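Local atomic coordinates of Non-reducing end alpha-L-arabinofuranosidase BoGH43B (Bacteroides ovatus, PDB entry 5JOZ), a protein that hydrolyses terminal non-reducing alpha-L-arabinofuranoside residues from xyloglucan side branches, turning 'S' units into 'X' units during xyloglucan breakdown. Residues A[397-402]-A[462-467]; A[389-394]-A[438-443]; A[59-64]-A[114-119]; A[73-78]-A[91-96]; A[382-387]-A[488-493]. All blocks are in the same frame, centred on the assembly; numbering follows the deposited sequence.

Interaction 1: residues A[397-402]-A[462-467]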
# COMPACT_ATOMS: atom_id res chain seq x y z
N ASN A 397 7.99 -12.41 -9.96
CA ASN A 397 8.34 -11.34 -10.89
C ASN A 397 9.14 -10.25 -10.19
O ASN A 397 8.61 -9.48 -9.38
CB ASN A 397 7.07 -10.77 -11.53
CG ASN A 397 6.42 -11.75 -12.52
OD1 ASN A 397 6.76 -11.78 -13.71
ND2 ASN A 397 5.48 -12.54 -12.03
N HIS A 398 10.43 -10.20 -10.50
CA HIS A 398 11.36 -9.31 -9.81
C HIS A 398 12.69 -9.25 -10.52
O HIS A 398 13.14 -10.26 -11.08
CB HIS A 398 11.60 -9.79 -8.37
CG HIS A 398 12.07 -11.21 -8.27
ND1 HIS A 398 13.41 -11.55 -8.24
CD2 HIS A 398 11.39 -12.38 -8.20
CE1 HIS A 398 13.54 -12.86 -8.15
NE2 HIS A 398 12.33 -13.39 -8.12
N TYR A 399 13.33 -8.08 -10.49
CA TYR A 399 14.65 -7.88 -11.08
C TYR A 399 15.67 -7.75 -9.97
O TYR A 399 15.50 -6.92 -9.09
CB TYR A 399 14.68 -6.61 -11.93
CG TYR A 399 13.62 -6.54 -13.01
CD1 TYR A 399 13.37 -7.63 -13.86
CD2 TYR A 399 12.88 -5.37 -13.21
CE1 TYR A 399 12.42 -7.55 -14.86
CE2 TYR A 399 11.92 -5.29 -14.22
CZ TYR A 399 11.70 -6.38 -15.04
OH TYR A 399 10.76 -6.30 -16.05
N ASP A 400 16.74 -8.55 -10.03
CA ASP A 400 17.70 -8.66 -8.94
C ASP A 400 19.06 -8.10 -9.32
O ASP A 400 19.76 -8.68 -10.15
CB ASP A 400 17.87 -10.14 -8.56
CG ASP A 400 16.62 -10.76 -7.98
OD1 ASP A 400 15.65 -10.03 -7.65
OD2 ASP A 400 16.60 -12.00 -7.86
N LEU A 401 19.46 -7.00 -8.69
CA LEU A 401 20.79 -6.43 -8.90
C LEU A 401 21.67 -6.86 -7.73
O LEU A 401 21.72 -6.18 -6.70
CB LEU A 401 20.72 -4.92 -9.06
CG LEU A 401 22.06 -4.18 -9.16
CD1 LEU A 401 22.86 -4.68 -10.34
CD2 LEU A 401 21.83 -2.68 -9.24
N LEU A 402 22.38 -7.99 -7.89
CA LEU A 402 23.07 -8.66 -6.78
C LEU A 402 24.56 -8.82 -6.97
O LEU A 402 25.05 -8.91 -8.09
CB LEU A 402 22.46 -10.04 -6.56
CG LEU A 402 20.94 -10.10 -6.44
CD1 LEU A 402 20.46 -11.54 -6.34
CD2 LEU A 402 20.43 -9.28 -5.26
N THR A 462 19.25 -3.26 -18.59
CA THR A 462 17.95 -2.58 -18.48
C THR A 462 16.84 -3.60 -18.41
O THR A 462 17.03 -4.77 -18.78
CB THR A 462 17.64 -1.70 -19.72
OG1 THR A 462 17.76 -2.50 -20.90
CG2 THR A 462 18.58 -0.52 -19.80
N ALA A 463 15.67 -3.15 -17.96
CA ALA A 463 14.46 -3.98 -17.96
C ALA A 463 13.21 -3.10 -18.06
O ALA A 463 13.24 -1.92 -17.72
CB ALA A 463 14.41 -4.84 -16.71
N SER A 464 12.12 -3.69 -18.55
CA SER A 464 10.87 -2.95 -18.74
C SER A 464 10.05 -2.86 -17.44
O SER A 464 9.96 -3.82 -16.67
CB SER A 464 10.01 -3.62 -19.83
OG SER A 464 9.52 -4.88 -19.40
N THR A 465 9.45 -1.70 -17.22
CA THR A 465 8.44 -1.53 -16.18
C THR A 465 7.16 -2.31 -16.53
O THR A 465 6.44 -2.78 -15.64
CB THR A 465 8.09 -0.06 -15.97
OG1 THR A 465 7.64 0.51 -17.20
CG2 THR A 465 9.30 0.72 -15.46
N ARG A 466 6.90 -2.44 -17.83
CA ARG A 466 5.77 -3.21 -18.36
C ARG A 466 5.73 -4.67 -17.88
O ARG A 466 4.66 -5.18 -17.54
CB ARG A 466 5.84 -3.18 -19.88
CG ARG A 466 4.64 -3.76 -20.62
CD ARG A 466 5.00 -3.94 -22.09
NE ARG A 466 6.08 -4.91 -22.25
CZ ARG A 466 6.65 -5.24 -23.40
NH1 ARG A 466 6.24 -4.71 -24.55
NH2 ARG A 466 7.63 -6.14 -23.40
N ASP A 467 6.89 -5.34 -17.86
CA ASP A 467 6.93 -6.75 -17.46
C ASP A 467 6.69 -6.98 -15.96
O ASP A 467 6.47 -8.13 -15.54
CB ASP A 467 8.25 -7.42 -17.89
CG ASP A 467 8.29 -7.77 -19.37
OD1 ASP A 467 7.25 -8.18 -19.94
OD2 ASP A 467 9.38 -7.66 -19.96
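Y399 supplies the polar link of this contact through its phenol oxygen: OH donates to the backbone O of S464 over 2.7 Å. The hydroxyl lies in the carbonyl plane of S464, and the C=O...O angle is 147°, so the donor comes in off the C=O direction. The acceptor oxygen sits at the edge of the ring, close to the ring plane.

Apolar contact falls on a face of the same ring. The CB of A463 is 3.6 Å from the ring centroid and 15° off the normal, which meets the definition of a CH-pi contact. With CG anti to its carbonyl carbon (chi1 -55°), Y399 sends the ring off strand 397-406 toward the facing strand 456-464. These two strands belong to the two different sheets of the concanavalin A-like beta-sandwich, so the tyrosine spans the space between the layers. Y447 and F449 of the second sheet and V391 of the first also touch its side chain.

Beyond the ring, the chain leaves strand 456-464 in an ST motif. S464 OG accepts from the backbone N of D467 (3.1 Å) and donates weakly to D467 OD2. This bend brings D467 CB to 3.3 Å from Y399 OH, the two side chains crossing at roughly a right angle.

Interaction 2: residues A[389-394]-A[438-443]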
# COMPACT_ATOMS: atom_id res chain seq x y z
N LEU A 389 20.23 -5.18 -4.41
CA LEU A 389 18.94 -4.51 -4.55
C LEU A 389 18.01 -5.30 -5.45
O LEU A 389 18.45 -5.97 -6.38
CB LEU A 389 19.11 -3.11 -5.12
CG LEU A 389 20.04 -2.18 -4.35
CD1 LEU A 389 20.08 -0.82 -5.01
CD2 LEU A 389 19.66 -2.08 -2.88
N VAL A 390 16.72 -5.21 -5.15
CA VAL A 390 15.69 -5.92 -5.91
C VAL A 390 14.52 -4.98 -6.25
O VAL A 390 14.09 -4.19 -5.40
CB VAL A 390 15.18 -7.16 -5.14
CG1 VAL A 390 14.01 -7.83 -5.87
CG2 VAL A 390 16.33 -8.14 -4.96
N VAL A 391 14.06 -5.08 -7.49
CA VAL A 391 12.80 -4.51 -7.93
C VAL A 391 11.83 -5.67 -7.84
O VAL A 391 11.93 -6.62 -8.61
CB VAL A 391 12.89 -3.97 -9.38
CG1 VAL A 391 11.59 -3.34 -9.82
CG2 VAL A 391 14.03 -2.96 -9.51
N ARG A 392 10.92 -5.61 -6.87
CA ARG A 392 9.96 -6.67 -6.64
C ARG A 392 8.60 -6.23 -7.10
O ARG A 392 8.17 -5.14 -6.75
CB ARG A 392 9.88 -7.02 -5.16
CG ARG A 392 8.65 -7.83 -4.73
CD ARG A 392 8.75 -8.08 -3.23
NE ARG A 392 7.60 -8.81 -2.69
CZ ARG A 392 7.43 -10.13 -2.76
NH1 ARG A 392 8.33 -10.92 -3.35
NH2 ARG A 392 6.33 -10.66 -2.22
N ALA A 393 7.93 -7.08 -7.88
CA ALA A 393 6.49 -7.00 -8.10
C ALA A 393 5.79 -8.04 -7.23
O ALA A 393 4.86 -7.72 -6.47
CB ALA A 393 6.18 -7.20 -9.56
N ASP A 394 6.23 -9.29 -7.32
CA ASP A 394 5.74 -10.36 -6.44
C ASP A 394 6.81 -11.47 -6.37
O ASP A 394 7.93 -11.27 -6.83
CB ASP A 394 4.34 -10.86 -6.90
CG ASP A 394 4.33 -11.42 -8.33
OD1 ASP A 394 5.28 -12.12 -8.71
OD2 ASP A 394 3.36 -11.16 -9.08
N LEU A 438 25.54 -0.01 -5.65
CA LEU A 438 24.57 -0.58 -6.57
C LEU A 438 23.51 0.46 -6.79
O LEU A 438 23.08 1.11 -5.84
CB LEU A 438 23.93 -1.83 -5.97
CG LEU A 438 24.84 -3.02 -5.73
CD1 LEU A 438 24.01 -4.13 -5.13
CD2 LEU A 438 25.53 -3.50 -7.00
N SER A 439 23.07 0.59 -8.02
CA SER A 439 22.24 1.72 -8.42
C SER A 439 21.13 1.26 -9.39
O SER A 439 21.38 0.45 -10.29
CB SER A 439 23.14 2.79 -9.04
OG SER A 439 22.61 4.08 -8.84
N ILE A 440 19.91 1.73 -9.15
CA ILE A 440 18.77 1.48 -10.03
C ILE A 440 18.14 2.82 -10.34
O ILE A 440 17.78 3.55 -9.42
CB ILE A 440 17.69 0.60 -9.38
CG1 ILE A 440 18.27 -0.76 -8.97
CG2 ILE A 440 16.50 0.42 -10.32
CD1 ILE A 440 17.47 -1.45 -7.90
N THR A 441 18.02 3.13 -11.62
CA THR A 441 17.38 4.36 -12.06
C THR A 441 16.15 3.96 -12.87
O THR A 441 16.12 2.89 -13.49
CB THR A 441 18.34 5.24 -12.90
OG1 THR A 441 18.55 4.67 -14.19
CG2 THR A 441 19.67 5.42 -12.19
N ALA A 442 15.14 4.82 -12.84
CA ALA A 442 13.85 4.49 -13.41
C ALA A 442 13.26 5.61 -14.24
O ALA A 442 13.42 6.79 -13.92
CB ALA A 442 12.89 4.10 -12.30
N THR A 443 12.62 5.22 -15.33
CA THR A 443 11.69 6.06 -16.09
C THR A 443 10.37 5.31 -16.12
O THR A 443 10.31 4.17 -15.66
CB THR A 443 12.15 6.27 -17.54
OG1 THR A 443 12.06 5.02 -18.25
CG2 THR A 443 13.59 6.78 -17.60
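The hydrophobic interior of the C-terminal beta-sandwich is represented here by L389 and V391 from one sheet meeting L438 and I440 from the other. The short strands 389-392 and 438-442 approach to 8.4 Å between axes and run 29° apart, a face-to-face packing of layers with no hydrogen bond across it.

I440 CD1 is the methyl that touches both L389 and V391. It lies 3.6 Å from L389 CB and 3.9 Å from L389 CD1, the two side chains sliding past each other in opposite directions. The same methyl meets V391 CG2 at 4.1 Å, this time in an oblique crossing. I440 CG1 stands anti to the carbonyl carbon (chi1 -59°) and CD1 continues in a nearly extended line, which carries the tip across to the other sheet. In L389, CD1 is anti to CA (chi2 -178°), and it rests 3.7 Å from the backbone O of L438 and 4.1 Å from L438 CB. In return, L438 CD1 comes to 4.0 Å from L389 N.

Side chains alternate along strand 389-392 of this concanavalin A-like sandwich: L389 and V391 point to the second layer, whereas V390 points away and packs on H398 and D400. The first strand then meets a corner at A393, where A393 and D394 both face N397 in a classic beta bulge. R392, just before it, forms a salt bridge with E34 within the family 43 catalytic region.

Interaction 3: residues A[59-64]-A[114-119]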
# COMPACT_ATOMS: atom_id res chain seq x y z
N ARG A 59 3.10 -5.38 14.77
CA ARG A 59 3.60 -6.55 15.51
C ARG A 59 3.11 -7.85 14.85
O ARG A 59 2.08 -7.85 14.19
CB ARG A 59 3.15 -6.49 16.98
CG ARG A 59 3.72 -5.29 17.74
CD ARG A 59 3.42 -5.31 19.24
NE ARG A 59 2.02 -5.63 19.56
CZ ARG A 59 0.99 -4.79 19.48
NH1 ARG A 59 1.15 -3.53 19.06
NH2 ARG A 59 -0.23 -5.21 19.82
N PRO A 60 3.85 -8.96 15.02
CA PRO A 60 3.40 -10.23 14.43
C PRO A 60 2.06 -10.79 14.96
O PRO A 60 1.37 -11.52 14.25
CB PRO A 60 4.56 -11.20 14.72
CG PRO A 60 5.35 -10.57 15.84
CD PRO A 60 5.14 -9.09 15.75
N GLU A 61 1.69 -10.47 16.20
CA GLU A 61 0.41 -10.99 16.74
C GLU A 61 -0.83 -10.29 16.15
O GLU A 61 -1.88 -10.92 16.07
CB GLU A 61 0.38 -10.99 18.28
CG GLU A 61 0.56 -9.65 18.97
CD GLU A 61 1.94 -9.43 19.58
OE1 GLU A 61 2.96 -9.81 18.95
OE2 GLU A 61 1.99 -8.86 20.70
N ASN A 62 -0.69 -9.03 15.72
CA ASN A 62 -1.78 -8.34 14.98
C ASN A 62 -1.63 -8.30 13.44
O ASN A 62 -2.51 -7.77 12.77
CB ASN A 62 -2.12 -6.95 15.57
CG ASN A 62 -0.97 -5.95 15.52
OD1 ASN A 62 -0.03 -6.09 14.75
ND2 ASN A 62 -1.06 -4.92 16.35
N ASN A 63 -0.55 -8.86 12.88
CA ASN A 63 -0.48 -9.14 11.44
C ASN A 63 0.14 -10.52 11.20
O ASN A 63 1.30 -10.64 10.80
CB ASN A 63 0.30 -8.03 10.67
CG ASN A 63 -0.08 -7.91 9.18
OD1 ASN A 63 -0.94 -8.64 8.66
ND2 ASN A 63 0.55 -6.98 8.48
N PRO A 64 -0.64 -11.59 11.45
CA PRO A 64 -0.19 -12.95 11.08
C PRO A 64 -0.20 -13.14 9.57
O PRO A 64 -1.27 -13.10 8.95
CB PRO A 64 -1.23 -13.87 11.76
CG PRO A 64 -2.43 -13.02 11.97
CD PRO A 64 -1.94 -11.61 12.15
N TRP A 114 -0.90 0.09 18.92
CA TRP A 114 -2.23 -0.47 18.67
C TRP A 114 -2.39 -1.78 19.42
O TRP A 114 -1.42 -2.48 19.68
CB TRP A 114 -2.45 -0.70 17.18
CG TRP A 114 -2.53 0.59 16.38
CD1 TRP A 114 -1.49 1.36 15.95
CD2 TRP A 114 -3.72 1.24 15.92
NE1 TRP A 114 -1.96 2.45 15.27
CE2 TRP A 114 -3.32 2.40 15.23
CE3 TRP A 114 -5.09 0.96 16.04
CZ2 TRP A 114 -4.24 3.29 14.65
CZ3 TRP A 114 -6.00 1.83 15.47
CH2 TRP A 114 -5.57 2.99 14.77
N SER A 115 -3.63 -2.13 19.73
CA SER A 115 -3.96 -3.39 20.39
C SER A 115 -3.74 -4.63 19.52
O SER A 115 -3.50 -4.54 18.29
CB SER A 115 -5.43 -3.38 20.83
OG SER A 115 -6.31 -3.50 19.72
N ASP A 116 -3.85 -5.80 20.16
CA ASP A 116 -3.94 -7.09 19.47
C ASP A 116 -5.30 -7.14 18.77
O ASP A 116 -6.17 -6.33 19.07
CB ASP A 116 -3.77 -8.24 20.47
CG ASP A 116 -2.35 -8.33 21.04
OD1 ASP A 116 -1.41 -7.68 20.52
OD2 ASP A 116 -2.15 -9.08 22.02
N PRO A 117 -5.49 -8.07 17.81
CA PRO A 117 -6.75 -8.04 17.07
C PRO A 117 -7.95 -8.54 17.89
O PRO A 117 -7.83 -9.46 18.70
CB PRO A 117 -6.51 -8.97 15.88
CG PRO A 117 -5.25 -9.70 16.15
CD PRO A 117 -4.62 -9.19 17.40
N VAL A 118 -9.08 -7.90 17.66
CA VAL A 118 -10.37 -8.38 18.10
C VAL A 118 -11.00 -9.02 16.86
O VAL A 118 -11.45 -8.32 15.94
CB VAL A 118 -11.23 -7.22 18.65
CG1 VAL A 118 -12.62 -7.72 19.03
CG2 VAL A 118 -10.53 -6.57 19.84
N TRP A 119 -10.99 -10.35 16.84
CA TRP A 119 -11.54 -11.11 15.72
C TRP A 119 -13.06 -11.16 15.87
O TRP A 119 -13.58 -11.60 16.91
CB TRP A 119 -10.97 -12.52 15.69
CG TRP A 119 -9.49 -12.61 15.64
CD1 TRP A 119 -8.65 -12.87 16.69
CD2 TRP A 119 -8.65 -12.45 14.49
NE1 TRP A 119 -7.35 -12.88 16.27
CE2 TRP A 119 -7.31 -12.62 14.92
CE3 TRP A 119 -8.90 -12.18 13.14
CZ2 TRP A 119 -6.23 -12.53 14.05
CZ3 TRP A 119 -7.82 -12.08 12.26
CH2 TRP A 119 -6.49 -12.27 12.72
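A partly buried, mainly polar contact between two loops is centred on R59 and the backbone around W114. The guanidinium is end-on to the carbonyl O of W114, with NH1 at 2.8 Å and NH2 at 3.0 Å, so two nitrogens grip one acceptor, which lies near the guanidinium plane.

NH2 serves a second partner as well, the OD1 of D116, in a salt bridge of 2.8 Å that meets the carboxylate oxygen nearly along its C-O axis; the guanidinium and carboxylate planes are 39° apart. E61 joins through a weak, long bond from R59 NE to its OE2. R59 thus bridges two carboxylates whose nearest oxygens, E61 OE2 and D116 OD1, are 3.6 Å apart, and its charge probably offsets their repulsion.

In the five-bladed beta-propeller of family 43, residues 59-64 belong to the connection from strand 51-55 to strand 74-83, which begins the next blade, and residues 114-119 lead into that blade's outermost strand, 118-119. N62 adds a nearly straight bond from ND2 to S115 O (3.1 Å, N-H...O 177°), although it arrives above the carbonyl plane. That ND2 lies over one face of the R59 guanidinium, toward the rim, and OD1 accepts from R59 N.

P117 CD rests 3.5 Å from E61 O and 3.8 Å from N62 CB, and P64 CG touches the edge of the W119 ring at CH2.

Interaction 4: residues A[73-78]-A[91-96]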
# COMPACT_ATOMS: atom_id res chain seq x y z
N GLY A 73 -2.72 -12.29 -0.90
CA GLY A 73 -2.88 -12.64 0.51
C GLY A 73 -2.57 -11.46 1.42
O GLY A 73 -2.09 -10.41 0.96
N GLY A 74 -2.87 -11.64 2.70
CA GLY A 74 -2.62 -10.65 3.74
C GLY A 74 -3.70 -9.60 3.92
O GLY A 74 -4.88 -9.89 3.81
N GLN A 75 -3.28 -8.36 4.20
CA GLN A 75 -4.21 -7.29 4.55
C GLN A 75 -4.90 -6.63 3.35
O GLN A 75 -4.23 -6.07 2.48
CB GLN A 75 -3.49 -6.24 5.39
CG GLN A 75 -2.97 -6.76 6.71
CD GLN A 75 -4.06 -7.35 7.61
OE1 GLN A 75 -5.23 -7.03 7.46
NE2 GLN A 75 -3.67 -8.21 8.54
N TYR A 76 -6.23 -6.71 3.33
CA TYR A 76 -7.10 -6.13 2.29
C TYR A 76 -7.62 -4.79 2.82
O TYR A 76 -7.08 -4.27 3.79
CB TYR A 76 -8.24 -7.10 1.95
CG TYR A 76 -7.92 -8.12 0.90
CD1 TYR A 76 -6.82 -8.96 1.04
CD2 TYR A 76 -8.73 -8.26 -0.24
CE1 TYR A 76 -6.51 -9.91 0.08
CE2 TYR A 76 -8.43 -9.22 -1.21
CZ TYR A 76 -7.31 -10.05 -1.04
OH TYR A 76 -6.96 -11.00 -1.97
N ALA A 77 -8.62 -4.20 2.16
CA ALA A 77 -9.09 -2.85 2.51
C ALA A 77 -9.41 -2.66 3.99
O ALA A 77 -10.23 -3.39 4.53
CB ALA A 77 -10.32 -2.50 1.69
N PRO A 78 -8.73 -1.71 4.65
CA PRO A 78 -9.04 -1.33 6.01
C PRO A 78 -10.01 -0.16 6.06
O PRO A 78 -10.06 0.64 5.11
CB PRO A 78 -7.70 -0.86 6.53
CG PRO A 78 -7.12 -0.15 5.34
CD PRO A 78 -7.62 -0.88 4.13
N GLY A 91 -10.21 -4.45 9.30
CA GLY A 91 -9.85 -4.95 7.98
C GLY A 91 -10.02 -6.45 7.90
O GLY A 91 -10.60 -7.06 8.81
N THR A 92 -9.53 -7.04 6.82
CA THR A 92 -9.53 -8.50 6.66
C THR A 92 -8.13 -9.02 6.32
O THR A 92 -7.44 -8.45 5.48
CB THR A 92 -10.49 -8.92 5.54
OG1 THR A 92 -11.62 -8.05 5.51
CG2 THR A 92 -10.96 -10.35 5.73
N ASN A 93 -7.73 -10.11 6.97
CA ASN A 93 -6.48 -10.84 6.68
C ASN A 93 -6.84 -12.17 5.99
O ASN A 93 -7.53 -13.00 6.59
CB ASN A 93 -5.73 -11.06 8.00
CG ASN A 93 -4.42 -11.82 7.84
OD1 ASN A 93 -4.34 -12.85 7.16
ND2 ASN A 93 -3.38 -11.31 8.50
N TYR A 94 -6.40 -12.36 4.75
CA TYR A 94 -6.61 -13.62 4.03
C TYR A 94 -5.29 -14.36 3.85
O TYR A 94 -4.38 -13.83 3.22
CB TYR A 94 -7.21 -13.39 2.64
CG TYR A 94 -8.64 -12.88 2.63
CD1 TYR A 94 -9.72 -13.76 2.75
CD2 TYR A 94 -8.92 -11.52 2.46
CE1 TYR A 94 -11.03 -13.29 2.73
CE2 TYR A 94 -10.22 -11.05 2.43
CZ TYR A 94 -11.27 -11.93 2.57
OH TYR A 94 -12.57 -11.45 2.54
N GLY A 95 -5.21 -15.57 4.40
CA GLY A 95 -4.16 -16.52 4.05
C GLY A 95 -3.03 -16.70 5.04
O GLY A 95 -2.27 -17.66 4.93
N GLY A 96 -2.90 -15.79 6.00
CA GLY A 96 -1.88 -15.91 7.04
C GLY A 96 -2.24 -16.95 8.09
O GLY A 96 -3.40 -17.04 8.53
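The beta hairpin formed by strands 74-83 and 86-94 is joined here near its open end, where G74 pairs with Y94 and Q75 with N93. G74 and Y94 form an antiparallel hydrogen-bonded pair: G74 N donates to Y94 O at 2.7 Å and Y94 N returns a bond to G74 O at 3.0 Å. Q75 and N93 make the next, non-hydrogen-bonded pair, their CA atoms 4.7 Å apart. Y76 N then donates to T92 O at 3.0 Å.

On the face that carries Y94, two tyrosines meet in a T-shaped stack. The CD2 edge of Y94 comes over the face of Y76, with centroids 4.9 Å apart and planes at 67°. Both hydroxyls are bonded beyond the stack, Y76 OH to T72 O and Y94 OH to W123 O.

These strands are the first two of a propeller blade, and the inner one passes beside the catalytic centre. The side chain of A77 is about 3 Å from that of D126, inferred to tune the acid residue, and about 4 Å from that of D16, the inferred proton acceptor. On the opposite face, N93 ND2 donates to the carbonyl O of P64.

Interaction 5: residues A[382-387]-A[488-493]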
# COMPACT_ATOMS: atom_id res chain seq x y z
N VAL A 382 30.53 -18.57 -1.87
CA VAL A 382 30.15 -19.64 -2.81
C VAL A 382 28.98 -19.20 -3.71
O VAL A 382 28.26 -18.25 -3.37
CB VAL A 382 29.88 -20.97 -2.05
CG1 VAL A 382 28.63 -20.88 -1.18
CG2 VAL A 382 29.85 -22.17 -2.99
N GLU A 383 28.78 -19.86 -4.85
CA GLU A 383 27.91 -19.35 -5.94
C GLU A 383 26.44 -19.07 -5.55
O GLU A 383 25.84 -18.15 -6.09
CB GLU A 383 27.99 -20.25 -7.20
CG GLU A 383 29.42 -20.40 -7.75
CD GLU A 383 29.53 -20.64 -9.26
OE1 GLU A 383 28.52 -20.97 -9.92
OE2 GLU A 383 30.67 -20.53 -9.78
N ASN A 384 25.89 -19.81 -4.58
CA ASN A 384 24.50 -19.62 -4.09
C ASN A 384 24.24 -18.34 -3.27
O ASN A 384 23.09 -18.03 -2.97
CB ASN A 384 23.99 -20.87 -3.32
CG ASN A 384 24.87 -21.26 -2.12
OD1 ASN A 384 25.93 -21.87 -2.29
ND2 ASN A 384 24.42 -20.96 -0.90
N GLU A 385 25.30 -17.60 -2.93
CA GLU A 385 25.22 -16.48 -1.99
C GLU A 385 25.15 -15.18 -2.75
O GLU A 385 25.94 -14.94 -3.68
CB GLU A 385 26.44 -16.48 -1.07
CG GLU A 385 26.53 -17.71 -0.19
CD GLU A 385 27.64 -17.63 0.83
OE1 GLU A 385 28.68 -17.00 0.55
OE2 GLU A 385 27.48 -18.22 1.92
N GLU A 386 24.21 -14.34 -2.34
CA GLU A 386 23.95 -13.10 -3.04
C GLU A 386 23.31 -12.06 -2.14
O GLU A 386 22.65 -12.38 -1.15
CB GLU A 386 23.10 -13.37 -4.29
CG GLU A 386 21.77 -14.06 -3.99
CD GLU A 386 21.08 -14.66 -5.22
OE1 GLU A 386 21.77 -15.06 -6.19
OE2 GLU A 386 19.84 -14.76 -5.17
N ALA A 387 23.55 -10.80 -2.49
CA ALA A 387 22.95 -9.67 -1.80
C ALA A 387 23.06 -8.43 -2.67
O ALA A 387 24.00 -8.29 -3.46
CB ALA A 387 23.64 -9.43 -0.46
N ASN A 488 19.93 -19.03 -0.83
CA ASN A 488 19.24 -19.98 -1.73
C ASN A 488 19.42 -21.46 -1.36
O ASN A 488 20.09 -22.22 -2.09
CB ASN A 488 19.65 -19.71 -3.19
CG ASN A 488 19.20 -18.35 -3.69
OD1 ASN A 488 18.01 -18.12 -3.87
ND2 ASN A 488 20.14 -17.45 -3.91
N GLY A 489 18.84 -21.86 -0.23
CA GLY A 489 19.00 -23.20 0.33
C GLY A 489 19.93 -23.24 1.54
O GLY A 489 19.74 -24.07 2.43
N GLN A 490 20.92 -22.35 1.55
CA GLN A 490 21.86 -22.17 2.68
C GLN A 490 21.76 -20.75 3.20
O GLN A 490 21.31 -19.86 2.50
CB GLN A 490 23.31 -22.38 2.22
CG GLN A 490 23.56 -23.55 1.29
CD GLN A 490 23.15 -24.88 1.88
OE1 GLN A 490 23.13 -25.05 3.11
NE2 GLN A 490 22.84 -25.83 1.01
N ALA A 491 22.21 -20.54 4.43
CA ALA A 491 22.46 -19.18 4.93
C ALA A 491 23.69 -18.60 4.23
O ALA A 491 24.57 -19.35 3.82
CB ALA A 491 22.67 -19.19 6.44
N ASN A 492 23.74 -17.27 4.10
CA ASN A 492 24.95 -16.59 3.64
C ASN A 492 26.00 -16.72 4.75
O ASN A 492 25.67 -16.60 5.92
CB ASN A 492 24.71 -15.09 3.33
CG ASN A 492 24.17 -14.84 1.92
OD1 ASN A 492 24.10 -15.74 1.09
ND2 ASN A 492 23.79 -13.59 1.65
N THR A 493 27.24 -16.97 4.36
CA THR A 493 28.35 -17.09 5.31
C THR A 493 28.58 -15.75 6.01
O THR A 493 28.69 -15.70 7.23
CB THR A 493 29.66 -17.52 4.60
OG1 THR A 493 29.91 -16.64 3.50
CG2 THR A 493 29.56 -18.96 4.08
O HOH W 1 28.69 -14.60 2.22
O HOH W 2 17.28 -15.38 -4.19
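Residues 382-385 make a type I beta turn, closed by E385 N to V382 O at 3.1 Å, and the irregular loop 488-493 lies against it and the start of strand 386-387, with CA atoms nearest at N384-N488 and E385-N492.

N488 clamps one end of the contact. Its ND2 donates to N384 O (3.1 Å) and to E386 OE2 (3.0 Å), both nearly straight at hydrogen and both close to the amide plane. The carboxylate of E386 is turned almost perpendicular to that amide, and ND2 reaches OE2 from above the carboxylate plane. A water donates to both E386 OE2 and N488 OD1; OE2 is further engaged by a salt bridge from R415, and OD1 accepts from N351.

At the other end, E385, extended beyond CG, places OE2 2.8 Å from the backbone N of T493; the side chains cross at about a right angle. This donor too comes from above the carboxylate plane. A second water donates to E385 OE1 and accepts from T493 OG1, while OE1 also receives the backbone N of K381.

Between these ends, N492 ND2 donates to E386 O at 3.3 Å, from above the carbonyl plane. N384 ND2 packs 3.5 Å from Q490 CG and is bonded to G487 O.

Strand 386-387 pairs with strand 480-486, and E386 lies on L402 and T404 of strand 397-406. The contact lies where the turn before strand 386-387 meets the loop that follows strand 480-486 and leads on to strand 496-505, partly buried near the surface of the sandwich.

Interactions 1 and 2 are buried in the C-terminal sandwich and join the same two sheets. Their strands 389-392 and 397-406 are neighbours, with Y399 N bonded to V391 O, but one contact relies on a tyrosine and the other on aliphatic methyls. Interaction 5, about 21 Å from each between centres, lies toward the surface of that domain and is held by amides, carboxylates and waters; R415 pairs with D400 of interaction 1 and E386 of interaction 5. In the propeller, interaction 4 is a buried backbone pairing nested within the loop closed by interaction 3, whose charged network is more exposed. N63 and P64 of interaction 3 reach this hairpin.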